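AxyAgu115A (Amphibacillus xylanus NBRC 15112, PDB 6NPS) is a family GH115 alpha-glucuronidase that probably hydrolyses glucuronic acid side groups from glucuronoxylan-type hemicellulose. Local coordinates at residues A[421-425]-A[573-578]; A[700-706]-A[738-744]; A[835-841]-A[933-937]. The protein carries 3 engineered substitutions. One frame throughout, in Å; residues are numbered along the deposited sequence.

The three contacts follow one another along the chain and do not touch. Interaction 1 is buried; its centre lies about 12 Å from the centre of the chain. It sets a loop of the TIM-barrel family region against helix 564-596. Interaction 2 is about 35 Å from it, centre to centre, and pairs two strands of an antiparallel sheet. A bound glycerol, probably from the crystallisation liquor, lies about 5 Å from the side chain of Thr703. Interaction 3 closes a loop of the C-terminal domain, about 37 Å from interaction 1 and about 50 Å from interaction 2, between centres. It also meets helix 428-440, which follows the loop of interaction 1.

Interaction 1 of 3, residues A[421-425]-A[573-578]; sequences EWINS and YPTVGN
Ile423 fills the middle of this contact with apolar packing. Its CD1 sits over one face of the Tyr573 ring in a CH-pi contact, 4.0 Å from the ring centroid and displaced toward the rim. CG2 turns to the helix backbone and lies 3.7 Å from Pro574 CA. With CG1 anti to its own carbonyl carbon (chi1 -67°), the two branches part, one for the tyrosine and one for the proline. CG1 also covers the centre of one face of the Trp422 indole. The far end of that indole comes edge-on to the helix, where Trp422 CH2 is 3.4 Å from Gly577 O. Gly577 leaves Ile423 CD1 close to the helix backbone; a CB there would clash with it.

The segment 421-425 is a loop after strand 405-410 of the parallel barrel sheet, and 573-578 belongs to the long helix 564-596. The contact joins this barrel loop to that helix. The helix is kinked at Pro574, whose nitrogen has no hydrogen to give to the turn before.

The direct hydrogen bond across the contact runs from Asn578 ND2 to Asn424 O, 3.0 Å long. It is moderately bent, 147° at the hydrogen. The same ND2 donates to Pro574 O, which also accepts the backbone N of Asn578 from the opposite face of its plane. The Asn424 side chain turns to other partners, Ser426 and Tyr513. Water 1 adds a polar bridge. It donates to Trp422 O at 2.8 Å and accepts from Tyr573 OH at 2.7 Å, lying in the plane of the tyrosine ring.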
loop_
_atom_site.group_PDB
_atom_site.type_symbol
_atom_site.label_atom_id
_atom_site.label_comp_id
_atom_site.label_asym_id
_atom_site.label_seq_id
_atom_site.Cartn_x
_atom_site.Cartn_y
_atom_site.Cartn_z
ATOM N N GLU A 421 4.036 27.379 -1.571
ATOM C CA GLU A 421 3.936 28.595 -2.367
ATOM C C GLU A 421 2.509 28.966 -2.729
ATOM O O GLU A 421 2.337 29.873 -3.544
ATOM C CB GLU A 421 4.713 28.466 -3.706
ATOM C CG GLU A 421 6.090 27.829 -3.661
ATOM C CD GLU A 421 6.755 27.790 -5.045
ATOM O OE1 GLU A 421 6.913 28.869 -5.665
ATOM O OE2 GLU A 421 7.106 26.685 -5.512
ATOM N N TRP A 422 1.481 28.290 -2.201
ATOM C CA TRP A 422 0.136 28.514 -2.711
ATOM C C TRP A 422 -0.627 29.534 -1.852
ATOM O O TRP A 422 -1.003 30.615 -2.320
ATOM C CB TRP A 422 -0.591 27.156 -2.757
ATOM C CG TRP A 422 -2.016 27.229 -3.175
ATOM C CD1 TRP A 422 -2.516 27.859 -4.273
ATOM C CD2 TRP A 422 -3.123 26.636 -2.504
ATOM N NE1 TRP A 422 -3.877 27.692 -4.333
ATOM C CE2 TRP A 422 -4.283 26.950 -3.254
ATOM C CE3 TRP A 422 -3.249 25.886 -1.333
ATOM C CZ2 TRP A 422 -5.561 26.537 -2.875
ATOM C CZ3 TRP A 422 -4.537 25.474 -0.936
ATOM C CH2 TRP A 422 -5.675 25.799 -1.712
ATOM N N ILE A 423 -0.888 29.174 -0.603
ATOM C CA ILE A 423 -1.597 30.019 0.355
ATOM C C ILE A 423 -0.775 30.034 1.631
ATOM O O ILE A 423 -0.153 29.021 1.975
ATOM C CB ILE A 423 -3.025 29.486 0.629
ATOM C CG1 ILE A 423 -3.903 29.590 -0.592
ATOM C CG2 ILE A 423 -3.738 30.312 1.675
ATOM C CD1 ILE A 423 -5.333 29.160 -0.265
ATOM N N ASN A 424 -0.771 31.173 2.334
ATOM C CA ASN A 424 -0.121 31.309 3.653
ATOM C C ASN A 424 -0.296 30.056 4.509
ATOM O O ASN A 424 -1.419 29.570 4.707
ATOM C CB ASN A 424 -0.723 32.523 4.399
ATOM C CG ASN A 424 -0.188 32.694 5.825
ATOM O OD1 ASN A 424 0.984 32.464 6.086
ATOM N ND2 ASN A 424 -1.054 33.116 6.749
ATOM N N SER A 425 0.825 29.548 5.049
ATOM C CA SER A 425 0.807 28.463 6.028
ATOM C C SER A 425 1.716 28.786 7.214
ATOM O O SER A 425 2.150 27.870 7.924
ATOM C CB SER A 425 1.222 27.129 5.373
ATOM O OG SER A 425 2.482 27.292 4.727
ATOM N N TYR A 573 -10.900 33.013 1.506
ATOM C CA TYR A 573 -10.096 32.206 0.585
ATOM C C TYR A 573 -8.938 31.483 1.295
ATOM O O TYR A 573 -8.812 30.261 1.128
ATOM C CB TYR A 573 -9.621 33.110 -0.571
ATOM C CG TYR A 573 -8.613 32.420 -1.460
ATOM C CD1 TYR A 573 -8.992 31.360 -2.266
ATOM C CD2 TYR A 573 -7.279 32.814 -1.475
ATOM C CE1 TYR A 573 -8.067 30.702 -3.084
ATOM C CE2 TYR A 573 -6.353 32.178 -2.288
ATOM C CZ TYR A 573 -6.755 31.107 -3.066
ATOM O OH TYR A 573 -5.847 30.448 -3.849
ATOM N N PRO A 574 -8.062 32.150 2.076
ATOM C CA PRO A 574 -7.038 31.396 2.851
ATOM C C PRO A 574 -7.620 30.307 3.755
ATOM O O PRO A 574 -7.020 29.232 3.884
ATOM C CB PRO A 574 -6.362 32.479 3.718
ATOM C CG PRO A 574 -6.768 33.741 3.168
ATOM C CD PRO A 574 -8.013 33.591 2.343
ATOM N N THR A 575 -8.709 30.589 4.481
ATOM C CA THR A 575 -9.260 29.582 5.400
ATOM C C THR A 575 -9.769 28.376 4.644
ATOM O O THR A 575 -9.347 27.240 4.886
ATOM C CB THR A 575 -10.416 30.165 6.236
ATOM O OG1 THR A 575 -9.929 31.267 6.971
ATOM C CG2 THR A 575 -10.979 29.096 7.213
ATOM N N VAL A 576 -10.663 28.613 3.696
ATOM C CA VAL A 576 -11.337 27.518 3.025
ATOM C C VAL A 576 -10.367 26.789 2.127
ATOM O O VAL A 576 -10.387 25.556 2.044
ATOM C CB VAL A 576 -12.562 28.039 2.239
ATOM C CG1 VAL A 576 -13.175 26.913 1.399
ATOM C CG2 VAL A 576 -13.616 28.652 3.205
ATOM N N GLY A 577 -9.465 27.526 1.475
ATOM C CA GLY A 577 -8.504 26.872 0.616
ATOM C C GLY A 577 -7.654 25.887 1.379
ATOM O O GLY A 577 -7.505 24.736 0.974
ATOM N N ASN A 578 -7.066 26.335 2.488
ATOM C CA ASN A 578 -6.239 25.451 3.303
ATOM C C ASN A 578 -7.060 24.319 3.912
ATOM O O ASN A 578 -6.655 23.151 3.900
ATOM C CB ASN A 578 -5.607 26.256 4.440
ATOM C CG ASN A 578 -4.204 26.743 4.108
ATOM O OD1 ASN A 578 -3.322 25.951 3.761
ATOM N ND2 ASN A 578 -3.997 28.068 4.210
HETATM O O HOH W 1 -3.347 31.442 -3.642
#

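Interaction 2 of 3, residues A[700-706]-A[738-744]; sequences ASFTISS and LSETIHV
Phe702 holds CG between its backbone N and carbonyl carbon (chi1 64°), which lays its ring over Ile742 on the neighbouring strand. Ile742 holds CG1 beside its own backbone N; this branch lies between Phe702 CE2 and Ile704 CD1. The strands 700-706 and 739-744 are antiparallel neighbours in a five-stranded sheet, their axes 4.6 Å apart at 155°. The face with Phe702, Ile704 and Ile742 packs on a second sheet in a beta-sandwich arrangement. Ile716 of strand 712-718, in that second sheet, covers Ile704 and Ile742.

Ile742 CB stands over one face of the Phe702 ring in a CH-pi contact, 3.8 Å from the centroid. Val744 CG2 meets the ring at its edge, 3.8 Å from Phe702 CD1. Ile704 CD1 packs against Ile742 CG1, also at 3.8 Å. Without the ring, as with an alanine at Phe702, Ile742 CB is likely to lose its aromatic cover and Val744 CG2 its neighbour.

The other face of the sheet carries Ser701, Thr703, Ser705, Ser739, Thr741 and His743. Asp671 accepts hydrogen bonds from both Ser701 OG and Thr703 OG1.

Phe702 with Ile742 and Ile704 with Glu740 are hydrogen-bonded pairs, each joined by two backbone bonds. Between them, Thr703 and Thr741 form a non-hydrogen-bonded pair. Beyond Ser705 and Ser739, Ser706 N gives a nearly straight bond to Leu738 O, 2.8 Å long and 168° at the hydrogen.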
loop_
_atom_site.group_PDB
_atom_site.type_symbol
_atom_site.label_atom_id
_atom_site.label_comp_id
_atom_site.label_asym_id
_atom_site.label_seq_id
_atom_site.Cartn_x
_atom_site.Cartn_y
_atom_site.Cartn_z
ATOM N N ALA A 700 -17.201 6.240 26.308
ATOM C CA ALA A 700 -16.373 5.550 25.325
ATOM C C ALA A 700 -17.316 4.973 24.278
ATOM O O ALA A 700 -18.540 4.977 24.454
ATOM C CB ALA A 700 -15.526 4.453 25.965
ATOM N N SER A 701 -16.747 4.470 23.184
ATOM C CA SER A 701 -17.660 3.922 22.192
ATOM C C SER A 701 -16.959 2.906 21.314
ATOM O O SER A 701 -15.728 2.866 21.228
ATOM C CB SER A 701 -18.298 5.021 21.325
ATOM O OG SER A 701 -17.352 5.797 20.649
ATOM N N PHE A 702 -17.775 2.050 20.696
ATOM C CA PHE A 702 -17.302 1.185 19.625
ATOM C C PHE A 702 -18.300 1.254 18.484
ATOM O O PHE A 702 -19.422 1.743 18.652
ATOM C CB PHE A 702 -17.084 -0.255 20.129
ATOM C CG PHE A 702 -18.320 -0.967 20.603
ATOM C CD1 PHE A 702 -18.738 -0.876 21.946
ATOM C CD2 PHE A 702 -19.052 -1.764 19.725
ATOM C CE1 PHE A 702 -19.867 -1.584 22.392
ATOM C CE2 PHE A 702 -20.168 -2.470 20.150
ATOM C CZ PHE A 702 -20.594 -2.389 21.497
ATOM N N THR A 703 -17.898 0.757 17.304
ATOM C CA THR A 703 -18.733 0.858 16.124
ATOM C C THR A 703 -18.973 -0.529 15.560
ATOM O O THR A 703 -18.120 -1.419 15.667
ATOM C CB THR A 703 -18.064 1.802 15.094
ATOM O OG1 THR A 703 -17.907 3.083 15.714
ATOM C CG2 THR A 703 -18.908 1.987 13.819
ATOM N N ILE A 704 -20.158 -0.712 14.986
ATOM C CA ILE A 704 -20.527 -1.905 14.228
ATOM C C ILE A 704 -20.815 -1.467 12.790
ATOM O O ILE A 704 -21.609 -0.541 12.579
ATOM C CB ILE A 704 -21.756 -2.604 14.844
ATOM C CG1 ILE A 704 -21.543 -2.882 16.334
ATOM C CG2 ILE A 704 -22.101 -3.920 14.100
ATOM C CD1 ILE A 704 -22.840 -3.195 17.064
ATOM N N SER A 705 -20.178 -2.138 11.805
ATOM C CA SER A 705 -20.178 -1.702 10.416
ATOM C C SER A 705 -20.500 -2.840 9.472
ATOM O O SER A 705 -20.002 -3.963 9.635
ATOM C CB SER A 705 -18.816 -1.133 9.985
ATOM O OG SER A 705 -18.458 -0.071 10.824
ATOM N N SER A 706 -21.257 -2.501 8.430
ATOM C CA SER A 706 -21.594 -3.423 7.346
ATOM C C SER A 706 -20.412 -3.674 6.402
ATOM O O SER A 706 -19.718 -2.741 5.977
ATOM C CB SER A 706 -22.738 -2.853 6.498
ATOM O OG SER A 706 -23.919 -2.700 7.255
ATOM N N LEU A 738 -25.446 1.782 7.370
ATOM C CA LEU A 738 -24.169 1.123 7.132
ATOM C C LEU A 738 -23.375 0.866 8.405
ATOM O O LEU A 738 -22.558 -0.061 8.437
ATOM C CB LEU A 738 -23.300 1.972 6.197
ATOM C CG LEU A 738 -23.920 2.480 4.895
ATOM C CD1 LEU A 738 -22.823 3.025 3.907
ATOM C CD2 LEU A 738 -24.681 1.342 4.278
ATOM N N SER A 739 -23.555 1.691 9.438
ATOM C CA SER A 739 -22.818 1.503 10.674
ATOM C C SER A 739 -23.651 2.042 11.821
ATOM O O SER A 739 -24.626 2.764 11.615
ATOM C CB SER A 739 -21.426 2.176 10.635
ATOM O OG SER A 739 -21.493 3.563 10.403
ATOM N N GLU A 740 -23.273 1.647 13.031
ATOM C CA GLU A 740 -23.894 2.139 14.254
ATOM C C GLU A 740 -22.810 2.327 15.309
ATOM O O GLU A 740 -21.942 1.464 15.478
ATOM C CB GLU A 740 -24.965 1.156 14.727
ATOM C CG GLU A 740 -25.612 1.511 16.063
ATOM C CD GLU A 740 -26.686 2.584 15.945
ATOM O OE1 GLU A 740 -26.898 3.086 14.825
ATOM O OE2 GLU A 740 -27.317 2.922 16.975
ATOM N N THR A 741 -22.821 3.463 15.998
ATOM C CA THR A 741 -21.888 3.709 17.090
ATOM C C THR A 741 -22.565 3.387 18.418
ATOM O O THR A 741 -23.649 3.905 18.702
ATOM C CB THR A 741 -21.415 5.157 17.061
ATOM O OG1 THR A 741 -20.640 5.378 15.876
ATOM C CG2 THR A 741 -20.580 5.480 18.305
ATOM N N ILE A 742 -21.961 2.507 19.210
ATOM C CA ILE A 742 -22.536 2.096 20.487
ATOM C C ILE A 742 -21.768 2.821 21.579
ATOM O O ILE A 742 -20.530 2.737 21.635
ATOM C CB ILE A 742 -22.470 0.567 20.682
ATOM C CG1 ILE A 742 -22.993 -0.195 19.436
ATOM C CG2 ILE A 742 -23.186 0.143 22.014
ATOM C CD1 ILE A 742 -24.436 0.065 19.053
ATOM N N HIS A 743 -22.483 3.560 22.429
ATOM C CA HIS A 743 -21.848 4.202 23.568
ATOM C C HIS A 743 -21.841 3.274 24.767
ATOM O O HIS A 743 -22.822 2.571 25.044
ATOM C CB HIS A 743 -22.547 5.522 23.890
ATOM C CG HIS A 743 -22.679 6.382 22.682
ATOM N ND1 HIS A 743 -21.639 7.149 22.204
ATOM C CD2 HIS A 743 -23.685 6.507 21.786
ATOM C CE1 HIS A 743 -22.016 7.746 21.090
ATOM N NE2 HIS A 743 -23.258 7.384 20.822
ATOM N N VAL A 744 -20.732 3.293 25.496
ATOM C CA VAL A 744 -20.537 2.443 26.662
ATOM C C VAL A 744 -20.560 3.327 27.906
ATOM O O VAL A 744 -19.938 4.391 27.918
ATOM C CB VAL A 744 -19.206 1.675 26.578
ATOM C CG1 VAL A 744 -19.075 0.741 27.761
ATOM C CG2 VAL A 744 -19.146 0.856 25.280
HETATM O O HOH W 2 -20.250 6.699 26.572
HETATM O O HOH W 3 -19.890 0.021 6.477
#

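Interaction 3 of 3, residues A[835-841]-A[933-937]; sequences TDTHYQV and YAVSP
Tyr839 meets Ala934 and Val935, and its backbone N donates to Val935 O at 2.9 Å. Its CB lies 3.2 Å from Ala934 O, a buried carbonyl with no hydrogen-bond partner in the model. CG anti to the carbonyl carbon (chi1 -65°) sets the ring alongside Ala934, with Tyr839 CD1 4.0 Å from Ala934 CB. Farther out, Thr837 CB of the same loop covers one ring face near its rim. The tip OH bonds to Pro834 O.

Two CH-pi contacts lie on either side of Tyr839 along the loop. Pro937 CD sits over a face of the His838 ring, 3.7 Å from its centroid and near the rim. Val841 CG1 stands above the centre of the Tyr933 ring, only 8° off its normal. Val841 CG2 reaches Val935 CG2. Tyr933 OH is hydrogen-bonded to Gln883 OE1.

Thr835 and Pro937 both touch Met437, which places this edge against helix 428-440. The arrangement is a connection between strands 828-833 and 847-854, packed along residues 933-937, which continue from strand 926-934. The GH115 C-terminal domain belongs to the galactose-binding-like clan, consistent with a beta-sandwich.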
loop_
_atom_site.group_PDB
_atom_site.type_symbol
_atom_site.label_atom_id
_atom_site.label_comp_id
_atom_site.label_asym_id
_atom_site.label_seq_id
_atom_site.Cartn_x
_atom_site.Cartn_y
_atom_site.Cartn_z
ATOM N N THR A 835 16.554 34.081 25.921
ATOM C CA THR A 835 16.768 33.033 24.920
ATOM C C THR A 835 18.212 32.887 24.456
ATOM O O THR A 835 18.503 31.908 23.772
ATOM C CB THR A 835 15.948 33.287 23.651
ATOM O OG1 THR A 835 16.411 34.497 23.023
ATOM C CG2 THR A 835 14.509 33.414 23.956
ATOM N N ASP A 836 19.097 33.833 24.751
ATOM C CA ASP A 836 20.445 33.833 24.206
ATOM C C ASP A 836 21.495 33.321 25.179
ATOM O O ASP A 836 22.679 33.275 24.819
ATOM C CB ASP A 836 20.831 35.239 23.739
ATOM C CG ASP A 836 20.715 36.295 24.849
ATOM O OD1 ASP A 836 19.755 36.254 25.655
ATOM O OD2 ASP A 836 21.581 37.194 24.891
ATOM N N THR A 837 21.110 32.945 26.400
ATOM C CA THR A 837 22.077 32.436 27.361
ATOM C C THR A 837 22.300 30.951 27.142
ATOM O O THR A 837 21.345 30.196 26.949
ATOM C CB THR A 837 21.587 32.627 28.799
ATOM O OG1 THR A 837 21.124 33.972 28.986
ATOM C CG2 THR A 837 22.696 32.274 29.797
ATOM N N HIS A 838 23.561 30.530 27.241
ATOM C CA HIS A 838 23.913 29.120 27.378
ATOM C C HIS A 838 23.956 28.824 28.877
ATOM O O HIS A 838 24.899 29.217 29.576
ATOM C CB HIS A 838 25.239 28.823 26.679
ATOM C CG HIS A 838 25.201 29.053 25.192
ATOM N ND1 HIS A 838 25.200 28.022 24.271
ATOM C CD2 HIS A 838 25.143 30.198 24.467
ATOM C CE1 HIS A 838 25.148 28.522 23.048
ATOM N NE2 HIS A 838 25.116 29.841 23.138
ATOM N N TYR A 839 22.925 28.137 29.374
ATOM C CA TYR A 839 22.791 27.863 30.793
ATOM C C TYR A 839 23.676 26.692 31.197
ATOM O O TYR A 839 23.980 25.819 30.384
ATOM C CB TYR A 839 21.317 27.545 31.112
ATOM C CG TYR A 839 20.401 28.720 30.882
ATOM C CD1 TYR A 839 19.565 28.784 29.769
ATOM C CD2 TYR A 839 20.379 29.787 31.792
ATOM C CE1 TYR A 839 18.725 29.877 29.562
ATOM C CE2 TYR A 839 19.572 30.872 31.603
ATOM C CZ TYR A 839 18.739 30.923 30.498
ATOM O OH TYR A 839 17.932 32.038 30.333
ATOM N N GLN A 840 24.064 26.654 32.469
ATOM C CA GLN A 840 24.820 25.536 33.025
ATOM C C GLN A 840 24.065 24.950 34.205
ATOM O O GLN A 840 23.690 25.682 35.121
ATOM C CB GLN A 840 26.213 25.996 33.450
ATOM C CG GLN A 840 27.028 26.475 32.280
ATOM C CD GLN A 840 28.447 25.963 32.323
ATOM O OE1 GLN A 840 29.397 26.732 32.165
ATOM N NE2 GLN A 840 28.603 24.656 32.540
ATOM N N VAL A 841 23.850 23.631 34.184
ATOM C CA VAL A 841 23.153 22.973 35.281
ATOM C C VAL A 841 23.908 23.193 36.578
ATOM O O VAL A 841 25.145 23.123 36.640
ATOM C CB VAL A 841 22.940 21.476 34.998
ATOM C CG1 VAL A 841 22.344 20.789 36.221
ATOM C CG2 VAL A 841 22.031 21.248 33.746
ATOM N N TYR A 933 16.072 20.757 32.640
ATOM C CA TYR A 933 16.825 22.002 32.741
ATOM C C TYR A 933 17.106 22.540 31.347
ATOM O O TYR A 933 17.479 21.781 30.434
ATOM C CB TYR A 933 18.168 21.803 33.453
ATOM C CG TYR A 933 18.139 21.407 34.896
ATOM C CD1 TYR A 933 17.909 20.092 35.280
ATOM C CD2 TYR A 933 18.401 22.343 35.896
ATOM C CE1 TYR A 933 17.908 19.730 36.630
ATOM C CE2 TYR A 933 18.400 21.989 37.243
ATOM C CZ TYR A 933 18.161 20.682 37.596
ATOM O OH TYR A 933 18.171 20.317 38.922
ATOM N N ALA A 934 16.984 23.854 31.186
ATOM C CA ALA A 934 17.453 24.466 29.951
ATOM C C ALA A 934 18.967 24.566 29.961
ATOM O O ALA A 934 19.561 24.886 30.989
ATOM C CB ALA A 934 16.861 25.859 29.759
ATOM N N VAL A 935 19.598 24.312 28.795
ATOM C CA VAL A 935 21.044 24.463 28.656
ATOM C C VAL A 935 21.334 25.278 27.390
ATOM O O VAL A 935 21.595 26.485 27.467
ATOM C CB VAL A 935 21.738 23.080 28.642
ATOM C CG1 VAL A 935 23.284 23.198 28.441
ATOM C CG2 VAL A 935 21.396 22.296 29.927
ATOM N N SER A 936 21.240 24.630 26.183
ATOM C CA SER A 936 21.393 25.340 24.930
ATOM C C SER A 936 20.158 26.161 24.598
ATOM O O SER A 936 19.041 25.763 24.909
ATOM C CB SER A 936 21.648 24.368 23.762
ATOM O OG SER A 936 22.716 23.496 24.060
ATOM N N PRO A 937 20.341 27.286 23.908
ATOM C CA PRO A 937 19.205 27.994 23.290
ATOM C C PRO A 937 18.541 27.157 22.187
ATOM O O PRO A 937 19.133 26.230 21.635
ATOM C CB PRO A 937 19.856 29.243 22.689
ATOM C CG PRO A 937 21.219 29.378 23.385
ATOM C CD PRO A 937 21.634 27.974 23.714
#